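Local coordinates for protein putative enoyl-CoA hydratase/isomerase (Acinetobacter baumannii, PDB 3FDU) that probably acts on acyl-CoA thioesters as an enoyl-CoA hydratase or isomerase of the crotonase family, although its substrate and exact reaction are not established, at residues E32-I37 / F89-S94. The protein carries 4 engineered substitutions. Numbering follows the deposited sequence.
Sequences ELYLWI and FVLLKS. With SO4 (sulfate ion), chain G.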
loop_
_atom_site.group_PDB
_atom_site.type_symbol
_atom_site.label_atom_id
_atom_site.label_comp_id
_atom_site.label_asym_id
_atom_site.label_seq_id
_atom_site.Cartn_x
_atom_site.Cartn_y
_atom_site.Cartn_z
ATOM N N GLU A 32 1.822 33.699 -0.513
ATOM C CA GLU A 32 1.054 34.098 -1.687
ATOM C C GLU A 32 1.324 33.251 -2.956
ATOM O O GLU A 32 0.457 33.076 -3.793
ATOM C CB GLU A 32 1.246 35.596 -1.953
ATOM C CG GLU A 32 0.256 36.488 -1.115
ATOM C CD GLU A 32 -0.188 37.755 -1.850
ATOM O OE1 GLU A 32 0.648 38.673 -2.011
ATOM O OE2 GLU A 32 -1.373 37.830 -2.280
ATOM N N LEU A 33 2.516 32.701 -3.075
ATOM C CA LEU A 33 2.820 31.832 -4.216
ATOM C C LEU A 33 2.040 30.520 -4.085
ATOM O O LEU A 33 1.485 30.037 -5.070
ATOM C CB LEU A 33 4.338 31.602 -4.316
ATOM C CG LEU A 33 4.875 30.660 -5.418
ATOM C CD1 LEU A 33 4.333 31.088 -6.795
ATOM C CD2 LEU A 33 6.387 30.734 -5.397
ATOM N N TYR A 34 1.942 29.953 -2.870
ATOM C CA TYR A 34 1.037 28.798 -2.698
ATOM C C TYR A 34 -0.396 29.105 -3.266
ATOM O O TYR A 34 -1.012 28.292 -4.000
ATOM C CB TYR A 34 0.883 28.421 -1.234
ATOM C CG TYR A 34 2.072 27.854 -0.485
ATOM C CD1 TYR A 34 2.492 26.536 -0.684
ATOM C CD2 TYR A 34 2.722 28.610 0.493
ATOM C CE1 TYR A 34 3.536 25.995 0.050
ATOM C CE2 TYR A 34 3.778 28.074 1.233
ATOM C CZ TYR A 34 4.187 26.778 0.992
ATOM O OH TYR A 34 5.197 26.217 1.752
ATOM N N LEU A 35 -0.917 30.286 -2.949
ATOM C CA LEU A 35 -2.267 30.662 -3.415
ATOM C C LEU A 35 -2.351 30.880 -4.907
ATOM O O LEU A 35 -3.376 30.544 -5.562
ATOM C CB LEU A 35 -2.728 31.934 -2.700
ATOM C CG LEU A 35 -2.723 31.825 -1.168
ATOM C CD1 LEU A 35 -3.201 33.139 -0.526
ATOM C CD2 LEU A 35 -3.613 30.645 -0.673
ATOM N N TRP A 36 -1.312 31.494 -5.469
ATOM C CA TRP A 36 -1.291 31.686 -6.920
ATOM C C TRP A 36 -1.275 30.327 -7.613
ATOM O O TRP A 36 -1.939 30.146 -8.630
ATOM C CB TRP A 36 -0.055 32.478 -7.370
ATOM C CG TRP A 36 -0.032 33.857 -6.782
ATOM C CD1 TRP A 36 -1.105 34.568 -6.335
ATOM C CD2 TRP A 36 1.134 34.672 -6.526
ATOM N NE1 TRP A 36 -0.682 35.786 -5.829
ATOM C CE2 TRP A 36 0.681 35.882 -5.953
ATOM C CE3 TRP A 36 2.499 34.509 -6.761
ATOM C CZ2 TRP A 36 1.564 36.918 -5.574
ATOM C CZ3 TRP A 36 3.380 35.536 -6.411
ATOM C CH2 TRP A 36 2.899 36.731 -5.817
ATOM N N ILE A 37 -0.471 29.389 -7.098
ATOM C CA ILE A 37 -0.493 28.050 -7.716
ATOM C C ILE A 37 -1.894 27.398 -7.566
ATOM O O ILE A 37 -2.420 26.773 -8.515
ATOM C CB ILE A 37 0.599 27.123 -7.175
ATOM C CG1 ILE A 37 2.024 27.739 -7.409
ATOM C CG2 ILE A 37 0.529 25.777 -7.928
ATOM C CD1 ILE A 37 3.150 27.003 -6.545
ATOM N N PHE A 89 -2.154 24.376 2.774
ATOM C CA PHE A 89 -3.328 23.458 2.715
ATOM C C PHE A 89 -4.302 23.802 1.597
ATOM O O PHE A 89 -4.954 22.906 1.014
ATOM C CB PHE A 89 -4.011 23.416 4.076
ATOM C CG PHE A 89 -3.052 23.162 5.190
ATOM C CD1 PHE A 89 -2.582 21.901 5.416
ATOM C CD2 PHE A 89 -2.603 24.204 6.000
ATOM C CE1 PHE A 89 -1.676 21.653 6.459
ATOM C CE2 PHE A 89 -1.691 23.977 7.009
ATOM C CZ PHE A 89 -1.195 22.693 7.224
ATOM N N VAL A 90 -4.404 25.089 1.278
ATOM C CA VAL A 90 -5.236 25.550 0.137
ATOM C C VAL A 90 -4.700 24.957 -1.200
ATOM O O VAL A 90 -5.457 24.411 -2.005
ATOM C CB VAL A 90 -5.309 27.117 0.037
ATOM C CG1 VAL A 90 -6.043 27.586 -1.310
ATOM C CG2 VAL A 90 -6.068 27.709 1.266
ATOM N N LEU A 91 -3.388 25.029 -1.404
ATOM C CA LEU A 91 -2.737 24.417 -2.582
ATOM C C LEU A 91 -2.979 22.909 -2.593
ATOM O O LEU A 91 -3.390 22.347 -3.638
ATOM C CB LEU A 91 -1.226 24.726 -2.606
ATOM C CG LEU A 91 -0.397 23.962 -3.662
ATOM C CD1 LEU A 91 -0.996 24.208 -5.028
ATOM C CD2 LEU A 91 1.092 24.440 -3.614
ATOM N N LEU A 92 -2.702 22.243 -1.464
ATOM C CA LEU A 92 -2.862 20.799 -1.447
ATOM C C LEU A 92 -4.284 20.362 -1.750
ATOM O O LEU A 92 -4.480 19.385 -2.461
ATOM C CB LEU A 92 -2.372 20.177 -0.134
ATOM C CG LEU A 92 -0.836 20.194 0.079
ATOM C CD1 LEU A 92 -0.466 20.260 1.598
ATOM C CD2 LEU A 92 -0.201 19.000 -0.574
ATOM N N LYS A 93 -5.293 21.047 -1.172
ATOM C CA LYS A 93 -6.685 20.735 -1.550
ATOM C C LYS A 93 -7.044 21.069 -3.004
ATOM O O LYS A 93 -7.802 20.319 -3.652
ATOM C CB LYS A 93 -7.701 21.389 -0.565
ATOM C CG LYS A 93 -7.578 20.821 0.872
ATOM C CD LYS A 93 -8.552 21.491 1.885
ATOM C CE LYS A 93 -8.128 22.927 2.168
ATOM N NZ LYS A 93 -9.027 23.544 3.227
ATOM N N SER A 94 -6.579 22.208 -3.521
ATOM C CA SER A 94 -6.803 22.507 -4.918
ATOM C C SER A 94 -6.262 21.399 -5.840
ATOM O O SER A 94 -6.853 21.076 -6.843
ATOM C CB SER A 94 -6.127 23.801 -5.346
ATOM O OG SER A 94 -6.866 24.916 -4.827
HETATM S S SO4 G . -12.300 23.983 1.348
HETATM O O1 SO4 G . -12.859 22.660 1.672
HETATM O O2 SO4 G . -12.996 25.022 2.092
HETATM O O3 SO4 G . -10.863 24.034 1.613
HETATM O O4 SO4 G . -12.422 24.194 -0.098
#
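Leu91 reaches from helix 89-94 into the side of helix 32-37, and following it outward traces most of the contact. Its CB lies 3.8 Å from the backbone O of Tyr34, so the root of the side chain already rests against a carbonyl oxygen of the facing helix. With CG anti to the backbone N (chi1 171°), the fork points across the interface and its two methyls part. CD1 settles against Ile37, 3.6 Å from CG2, while CD2 meets the edge of the Tyr34 ring almost in its plane, 3.9 Å from CD1 of the tyrosine. A forked leucine suits this place because its two methyls can pack against two different residues, Tyr34 and Ile37, three apart on one face of the helix, and beta-branched Ile37 offers a methyl close to its own backbone. Tyr34 serves two surroundings: its ring edge borders the apolar contact, while its OH is hydrogen-bonded to Asn66.

Beside this cluster, Leu35 starts out pointing away from the partner helix, but its CD2 swings back to Val90, with CB and CG1 of the valine both at 4.0 Å. Branching at CB gives the leucine methyl a broad apolar surface close to the helix backbone; Val90 also touches Ala38 and Lys39, one turn further along helix 31-46. No hydrogen bond joins the two segments, so apolar packing carries the contact. On another side of helix 89-94, the bent chain of Lys93 brings NZ to a salt bridge with Asp226.

The segment axes approach to 8.3 Å and run nearly parallel, 17° apart. Such close, co-directional pairing of helices 31-46 and 87-97, which respectively precede the parallel strands 52-57 and 102-106, is in keeping with the repeated beta-beta-alpha spiral of the crotonase fold.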